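Local coordinates for protein LC-Est1C (Uncultured organism, PDB 3WYD) that hydrolyses carboxylic ester bonds as the C-terminal esterase domain, of alpha/beta hydrolase fold, of a larger metagenome-derived enzyme, at residues 65-71 / 209-213; 120-124 / 137-143; 157-163 / 187-193. All coordinates share one frame; numbering follows the deposited sequence.

From the N terminus the chain first runs through helix 57-69, whose end opens contact 1; this loop closes last, at helix 205-213, 138 residues on. Contacts 2 and 3 are nested inside it. Contact 2 closes a short loop where helix 118-129 turns back onto strand 136-140, and contact 3 follows in series, joining strands 157-162 and 187-192 at one margin of the sheet. Contacts 2 and 3 meet through neighbouring strands 136-140 and 157-162 and through the hydrogen-bonded side chains of W124 and Q157. Contact 1 reaches both: F212 packs on L137 and A138, and W211 on Q157, L158 and K188.

Contact 1: 65-71 / 209-213; sequences EAENRGY and FDWFD
The F209 ring carries E65 CB over one face, 3.6 Å from the ring centroid in a CH-pi contact, while its edge is turned into the face of Y71. This second pair is a T-shaped stack with centroids 5.1 Å apart and planes at 78°. At the edge of the Y71 ring, close to its plane, lies D213 OD1, which accepts a hydrogen bond of 2.7 Å from Y71 OH. The R69 guanidinium is the third flat group: F209 CB sits over the centre of one face, and three carboxylates are spread round its rim. R69 NE and NH2 converge on E65 OE1, one helical turn earlier; R69 NH1 reaches D210 OD1 and D213 OD2, each at 2.8 Å, and NH2 adds a longer bond to D210 OD1. R69 can span the gap because its chain runs extended from CG to NE (chi2 178°). Four charged residues thus form one salt-bridge network, with D213 linking it to the tyrosine; the shared arginine, with K206 as a second partner of D210, would probably keep the acids ionised. The segments of helices 57-69 and 205-213 run within 33° of parallel with axes 11.6 Å apart, a gap bridged by F209, which also meets F62. Beneath them is the sheet: Y71 packs on P38 and V40 of strand 37-43, whereas F212 reaches V40 and A138 and stacks on Y112.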
# COMPACT_ATOMS: atom_id res chain seq x y z
N GLU A 65 -3.36 13.75 21.71
CA GLU A 65 -1.99 13.65 22.20
C GLU A 65 -1.18 14.89 21.74
O GLU A 65 -0.39 15.42 22.52
CB GLU A 65 -1.30 12.36 21.71
CG GLU A 65 -1.93 11.05 22.19
CD GLU A 65 -1.66 10.73 23.65
OE1 GLU A 65 -1.00 11.53 24.34
OE2 GLU A 65 -2.06 9.63 24.11
N ALA A 66 -1.26 15.26 20.46
CA ALA A 66 -0.48 16.40 19.94
C ALA A 66 -0.78 17.69 20.71
O ALA A 66 0.12 18.45 20.99
CB ALA A 66 -0.76 16.63 18.46
N GLU A 67 -2.05 17.93 21.01
CA GLU A 67 -2.45 19.10 21.77
C GLU A 67 -1.93 19.01 23.20
O GLU A 67 -1.33 19.98 23.70
CB GLU A 67 -3.98 19.18 21.77
CG GLU A 67 -4.54 20.31 22.66
CD GLU A 67 -3.97 21.66 22.33
OE1 GLU A 67 -3.85 22.02 21.13
OE2 GLU A 67 -3.80 22.44 23.30
N ASN A 68 -2.08 17.85 23.82
CA ASN A 68 -1.66 17.69 25.22
C ASN A 68 -0.15 17.88 25.36
O ASN A 68 0.32 18.48 26.33
CB ASN A 68 -2.09 16.34 25.78
CG ASN A 68 -3.59 16.28 26.01
OD1 ASN A 68 -4.29 17.30 25.91
ND2 ASN A 68 -4.09 15.08 26.28
N ARG A 69 0.62 17.42 24.38
CA ARG A 69 2.06 17.35 24.54
C ARG A 69 2.79 18.43 23.71
O ARG A 69 4.00 18.65 23.88
CB ARG A 69 2.56 15.96 24.15
CG ARG A 69 1.86 14.83 24.85
CD ARG A 69 2.40 13.54 24.35
NE ARG A 69 1.62 12.37 24.79
CZ ARG A 69 2.17 11.28 25.31
NH1 ARG A 69 3.47 11.23 25.61
NH2 ARG A 69 1.40 10.23 25.56
N GLY A 70 2.04 19.15 22.87
CA GLY A 70 2.58 20.30 22.14
C GLY A 70 3.34 19.99 20.87
O GLY A 70 4.38 20.56 20.62
N TYR A 71 2.77 19.12 20.04
CA TYR A 71 3.35 18.84 18.73
C TYR A 71 2.54 19.46 17.63
O TYR A 71 1.30 19.33 17.65
CB TYR A 71 3.30 17.32 18.46
CG TYR A 71 4.28 16.49 19.25
CD1 TYR A 71 4.07 16.19 20.61
CD2 TYR A 71 5.50 16.12 18.67
CE1 TYR A 71 5.02 15.47 21.34
CE2 TYR A 71 6.44 15.41 19.39
CZ TYR A 71 6.22 15.07 20.69
OH TYR A 71 7.13 14.32 21.40
N PHE A 209 3.82 8.72 21.11
CA PHE A 209 4.15 10.04 21.63
C PHE A 209 5.11 9.93 22.81
O PHE A 209 6.00 10.78 22.95
CB PHE A 209 2.89 10.82 21.98
CG PHE A 209 2.27 11.47 20.78
CD1 PHE A 209 2.67 12.76 20.41
CD2 PHE A 209 1.30 10.83 20.03
CE1 PHE A 209 2.13 13.38 19.32
CE2 PHE A 209 0.70 11.46 18.95
CZ PHE A 209 1.10 12.73 18.59
N ASP A 210 4.99 8.88 23.62
CA ASP A 210 5.97 8.68 24.70
C ASP A 210 7.37 8.54 24.11
O ASP A 210 8.33 9.07 24.65
CB ASP A 210 5.68 7.42 25.52
CG ASP A 210 4.50 7.57 26.49
OD1 ASP A 210 3.97 8.68 26.65
OD2 ASP A 210 4.06 6.52 27.03
N TRP A 211 7.48 7.79 23.02
CA TRP A 211 8.77 7.59 22.35
C TRP A 211 9.32 8.89 21.79
O TRP A 211 10.51 9.20 21.93
CB TRP A 211 8.58 6.57 21.21
CG TRP A 211 9.89 6.06 20.63
CD1 TRP A 211 10.43 6.37 19.42
CD2 TRP A 211 10.75 5.12 21.24
NE1 TRP A 211 11.60 5.66 19.23
CE2 TRP A 211 11.82 4.88 20.33
CE3 TRP A 211 10.71 4.42 22.46
CZ2 TRP A 211 12.85 3.97 20.60
CZ3 TRP A 211 11.73 3.54 22.75
CH2 TRP A 211 12.81 3.34 21.83
N PHE A 212 8.46 9.72 21.22
CA PHE A 212 8.94 10.97 20.63
C PHE A 212 9.29 11.98 21.73
O PHE A 212 10.27 12.72 21.60
CB PHE A 212 7.91 11.54 19.65
CG PHE A 212 7.59 10.65 18.46
CD1 PHE A 212 8.47 9.65 18.03
CD2 PHE A 212 6.48 10.94 17.67
CE1 PHE A 212 8.19 8.89 16.88
CE2 PHE A 212 6.15 10.14 16.55
CZ PHE A 212 7.04 9.17 16.10
N ASP A 213 8.55 11.93 22.83
CA ASP A 213 8.84 12.81 23.98
C ASP A 213 10.23 12.55 24.57
O ASP A 213 10.84 13.45 25.14
CB ASP A 213 7.81 12.55 25.09
CG ASP A 213 6.49 13.26 24.86
OD1 ASP A 213 6.31 14.11 23.95
OD2 ASP A 213 5.65 13.02 25.74

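Contact 2: 120-124 / 137-143; sequences GYGTW and LAPVAGG
W124 lays the six-membered ring of its indole over P139, whose CG stands 3.4 Å from the ring centroid and only 9° off the normal, a close CH-pi contact. The two side chains cross at about a right angle. The backbone of G142 and G143 lies at the edge of the indole, and G143 O comes within 3.4 Å of W124 CE3. The indole NE1 is hydrogen-bonded to Q157 OE1. Y121 covers the same glycine turn with a ring face: the peptide of G142 and G143 lies across it, and G143 CA comes within 3.8 Å of the centroid. Chi1 of -84° sets the tyrosine CG beside its own backbone N, which brings that face over the peptide; Y121 also touches G47 of the second subunit. A water donates to Y121 O and G143 O, 2.8 Å from each, and so bridges the two backbones where direct hydrogen bonds are absent. Near the start of the strand segment, the T123 methyl CG2 touches L137 CB at 3.9 Å, while its hydroxyl bonds G119 O within the helix. The nearest CA atoms across the contact, those of G120 and P139, are 4.1 Å apart; G120, with no side chain, lets the helix lie against the P139-V140 backbone. It also adjoins the GxSxG sequence, consistent with the nucleophile elbow of alpha/beta hydrolases. The contact packs helix 118-129 on strand 136-140, closing the second half of a beta-alpha-beta unit that starts at strand 110-116, and helix 171-181 flanks the helix through R172 and M176.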
# COMPACT_ATOMS: atom_id res chain seq x y z
N GLY A 120 3.31 2.77 7.50
CA GLY A 120 4.40 2.16 8.27
C GLY A 120 5.54 1.84 7.32
O GLY A 120 6.71 2.13 7.60
N TYR A 121 5.18 1.31 6.14
CA TYR A 121 6.19 1.15 5.08
C TYR A 121 6.81 2.48 4.70
O TYR A 121 8.04 2.58 4.61
CB TYR A 121 5.52 0.52 3.84
CG TYR A 121 5.41 -1.01 3.87
CD1 TYR A 121 4.32 -1.62 4.44
CD2 TYR A 121 6.41 -1.81 3.32
CE1 TYR A 121 4.22 -3.02 4.50
CE2 TYR A 121 6.32 -3.22 3.40
CZ TYR A 121 5.24 -3.80 4.03
OH TYR A 121 5.11 -5.15 4.15
N GLY A 122 5.99 3.51 4.59
CA GLY A 122 6.50 4.82 4.24
C GLY A 122 7.42 5.40 5.28
O GLY A 122 8.40 6.07 4.96
N THR A 123 7.07 5.21 6.55
CA THR A 123 7.94 5.71 7.63
C THR A 123 9.37 5.17 7.47
O THR A 123 10.34 5.93 7.57
CB THR A 123 7.38 5.32 9.02
OG1 THR A 123 6.15 6.00 9.24
CG2 THR A 123 8.30 5.72 10.16
N TRP A 124 9.49 3.87 7.29
CA TRP A 124 10.83 3.32 7.10
C TRP A 124 11.47 3.73 5.79
O TRP A 124 12.67 4.06 5.79
CB TRP A 124 10.79 1.79 7.17
CG TRP A 124 11.09 1.23 8.58
CD1 TRP A 124 12.09 1.65 9.41
CD2 TRP A 124 10.39 0.19 9.27
NE1 TRP A 124 12.07 0.91 10.57
CE2 TRP A 124 11.09 -0.06 10.47
CE3 TRP A 124 9.31 -0.64 8.92
CZ2 TRP A 124 10.73 -1.11 11.36
CZ3 TRP A 124 8.90 -1.65 9.82
CH2 TRP A 124 9.61 -1.85 11.05
N LEU A 137 11.41 7.37 14.92
CA LEU A 137 10.40 6.84 14.00
C LEU A 137 9.47 5.88 14.72
O LEU A 137 9.89 5.20 15.67
CB LEU A 137 11.04 6.04 12.86
CG LEU A 137 12.12 6.78 12.07
CD1 LEU A 137 12.86 5.75 11.20
CD2 LEU A 137 11.53 7.87 11.21
N ALA A 138 8.22 5.73 14.25
CA ALA A 138 7.31 4.73 14.82
C ALA A 138 6.45 4.12 13.70
O ALA A 138 5.27 4.50 13.51
CB ALA A 138 6.44 5.35 15.93
N PRO A 139 7.00 3.14 12.98
CA PRO A 139 6.15 2.41 12.00
C PRO A 139 5.21 1.40 12.65
O PRO A 139 5.63 0.57 13.51
CB PRO A 139 7.18 1.71 11.10
CG PRO A 139 8.38 1.55 12.01
CD PRO A 139 8.40 2.69 12.97
N VAL A 140 3.95 1.45 12.21
CA VAL A 140 2.90 0.59 12.77
C VAL A 140 2.32 -0.31 11.67
O VAL A 140 1.82 0.19 10.66
CB VAL A 140 1.78 1.47 13.39
CG1 VAL A 140 0.68 0.58 13.98
CG2 VAL A 140 2.40 2.38 14.50
N ALA A 141 2.41 -1.63 11.87
CA ALA A 141 1.87 -2.63 10.94
C ALA A 141 2.42 -2.42 9.53
O ALA A 141 1.72 -2.56 8.52
CB ALA A 141 0.30 -2.65 10.98
N GLY A 142 3.73 -2.16 9.49
CA GLY A 142 4.44 -1.99 8.22
C GLY A 142 5.49 -3.04 7.97
O GLY A 142 5.41 -4.18 8.40
N GLY A 143 6.50 -2.62 7.24
CA GLY A 143 7.54 -3.51 6.79
C GLY A 143 8.50 -2.74 5.92
O GLY A 143 8.40 -1.50 5.80
O HOH W 1 9.56 0.30 4.05

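Contact 3: 157-163 / 187-193; sequences QLVVHGD and IKYIEIP
Backbone hydrogen bonds carry the contact between V159 and its partners K188 and I190: V159 N donates to K188 O at 2.9 Å, and V159 O accepts from I190 N at 2.8 Å. The same alternation runs from the bond of K188 N to Q157 O through to that of D163 N to I192 O, six in all. CA-H...O contacts fill the intervals, as where E191 CA approaches H161 O.

Apolar contacts fall on two faces. On that of L158, V160, I190 and I192, the L158 CD1 methyl meets I190 CD1 at 3.8 Å and rests beside the extended chain of K188, while V160 CG1 touches I192 CD1 at 4.1 Å. On the opposite face, V159 divides its methyls: CG2 meets I187 CD1, and CG1, anti to the backbone N (chi1 180°), touches Y189 CD1 at 3.7 Å. V159 O and H161 CB lie at the edge of the Y189 ring.

These are parallel strands 157-162 and 187-192, linked through helix 171-181 as a beta-alpha-beta crossover, strand 187-192 being an outermost strand of this chain's alpha/beta hydrolase sheet. Helix 171-181 covers the V159 and Y189 face, whereas helices 199-203 and 205-213 pack against the L158 and I192 face.

Polar side chains gather over the C-terminal halves of the strands. E191 OE1 accepts from Y189 OH at 2.7 Å through its anti lone pair, and E191 OE2 forms a salt bridge with R174. D163 OD1 accepts from G194 N. D163 OD2 and E191 OE2 are like charges 4.3 Å apart, and a water donating to both, with R174 beside E191, probably offsets their repulsion. H161 ND1 and NE2 are hydrogen-bonded to S173 OG and V168 O.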
# COMPACT_ATOMS: atom_id res chain seq x y z
N GLN A 157 13.78 3.79 17.21
CA GLN A 157 12.58 3.36 16.53
C GLN A 157 11.68 2.63 17.51
O GLN A 157 12.13 1.75 18.26
CB GLN A 157 12.96 2.43 15.39
CG GLN A 157 13.65 3.22 14.25
CD GLN A 157 14.40 2.33 13.28
OE1 GLN A 157 13.83 1.40 12.71
NE2 GLN A 157 15.72 2.52 13.19
N LEU A 158 10.39 2.96 17.49
CA LEU A 158 9.34 2.18 18.11
C LEU A 158 8.54 1.48 17.04
O LEU A 158 8.01 2.14 16.14
CB LEU A 158 8.41 3.15 18.87
CG LEU A 158 7.18 2.44 19.46
CD1 LEU A 158 7.62 1.64 20.70
CD2 LEU A 158 6.12 3.43 19.89
N VAL A 159 8.52 0.16 17.08
CA VAL A 159 7.87 -0.64 16.06
C VAL A 159 6.66 -1.32 16.69
O VAL A 159 6.79 -1.89 17.74
CB VAL A 159 8.81 -1.71 15.51
CG1 VAL A 159 8.11 -2.55 14.42
CG2 VAL A 159 10.07 -1.04 14.90
N VAL A 160 5.50 -1.23 16.03
CA VAL A 160 4.25 -1.86 16.55
C VAL A 160 3.68 -2.78 15.51
O VAL A 160 3.64 -2.43 14.32
CB VAL A 160 3.22 -0.80 16.89
CG1 VAL A 160 1.91 -1.44 17.33
CG2 VAL A 160 3.74 0.15 17.95
N HIS A 161 3.35 -4.02 15.89
CA HIS A 161 2.69 -4.91 14.92
C HIS A 161 1.85 -5.89 15.68
O HIS A 161 2.25 -6.36 16.74
CB HIS A 161 3.73 -5.69 14.07
CG HIS A 161 3.30 -5.97 12.66
ND1 HIS A 161 3.97 -5.44 11.58
CD2 HIS A 161 2.26 -6.68 12.15
CE1 HIS A 161 3.41 -5.87 10.46
NE2 HIS A 161 2.33 -6.58 10.78
N GLY A 162 0.72 -6.27 15.08
CA GLY A 162 -0.12 -7.31 15.72
C GLY A 162 0.25 -8.69 15.22
O GLY A 162 0.52 -8.88 14.04
N ASP A 163 0.28 -9.70 16.09
CA ASP A 163 0.68 -11.05 15.63
C ASP A 163 -0.36 -11.88 14.93
O ASP A 163 -0.08 -12.99 14.49
CB ASP A 163 1.35 -11.87 16.76
CG ASP A 163 0.35 -12.43 17.74
OD1 ASP A 163 -0.85 -12.19 17.60
OD2 ASP A 163 0.82 -13.09 18.69
N ILE A 187 15.92 0.39 19.84
CA ILE A 187 14.66 -0.05 19.24
C ILE A 187 13.81 -0.69 20.32
O ILE A 187 14.31 -1.42 21.21
CB ILE A 187 14.88 -0.97 18.00
CG1 ILE A 187 13.56 -1.30 17.27
CG2 ILE A 187 15.65 -2.26 18.40
CD1 ILE A 187 13.78 -1.66 15.81
N LYS A 188 12.52 -0.37 20.28
CA LYS A 188 11.54 -1.01 21.13
C LYS A 188 10.46 -1.58 20.24
O LYS A 188 9.92 -0.87 19.38
CB LYS A 188 10.93 0.01 22.10
CG LYS A 188 9.77 -0.58 22.95
CD LYS A 188 9.27 0.41 24.00
CE LYS A 188 8.22 -0.28 24.87
NZ LYS A 188 7.82 0.56 26.02
N TYR A 189 10.15 -2.84 20.42
CA TYR A 189 9.18 -3.47 19.53
C TYR A 189 8.02 -3.93 20.40
O TYR A 189 8.20 -4.75 21.32
CB TYR A 189 9.84 -4.67 18.85
CG TYR A 189 8.92 -5.54 17.99
CD1 TYR A 189 7.89 -4.95 17.24
CD2 TYR A 189 9.11 -6.93 17.89
CE1 TYR A 189 7.07 -5.76 16.42
CE2 TYR A 189 8.30 -7.70 17.05
CZ TYR A 189 7.28 -7.09 16.36
OH TYR A 189 6.45 -7.85 15.55
N ILE A 190 6.85 -3.41 20.06
CA ILE A 190 5.57 -3.80 20.70
C ILE A 190 4.87 -4.73 19.74
O ILE A 190 4.21 -4.30 18.79
CB ILE A 190 4.71 -2.58 21.08
CG1 ILE A 190 5.48 -1.68 22.06
CG2 ILE A 190 3.34 -3.06 21.70
CD1 ILE A 190 4.79 -0.35 22.33
N GLU A 191 4.96 -6.03 20.02
CA GLU A 191 4.20 -7.00 19.24
C GLU A 191 2.96 -7.38 20.05
O GLU A 191 3.08 -7.81 21.21
CB GLU A 191 5.01 -8.23 18.96
CG GLU A 191 4.29 -9.14 17.96
CD GLU A 191 5.08 -10.36 17.59
OE1 GLU A 191 6.11 -10.21 16.90
OE2 GLU A 191 4.71 -11.48 18.01
N ILE A 192 1.77 -7.12 19.48
CA ILE A 192 0.53 -7.26 20.27
C ILE A 192 -0.12 -8.60 20.03
O ILE A 192 -0.49 -8.94 18.90
CB ILE A 192 -0.44 -6.15 19.91
CG1 ILE A 192 0.18 -4.81 20.30
CG2 ILE A 192 -1.82 -6.38 20.58
CD1 ILE A 192 -0.54 -3.59 19.83
N PRO A 193 -0.12 -9.46 21.05
CA PRO A 193 -0.73 -10.78 20.86
C PRO A 193 -2.20 -10.71 20.50
O PRO A 193 -2.95 -9.98 21.16
CB PRO A 193 -0.52 -11.46 22.24
CG PRO A 193 0.57 -10.73 22.86
CD PRO A 193 0.51 -9.30 22.38
O HOH W 2 3.00 -11.67 20.07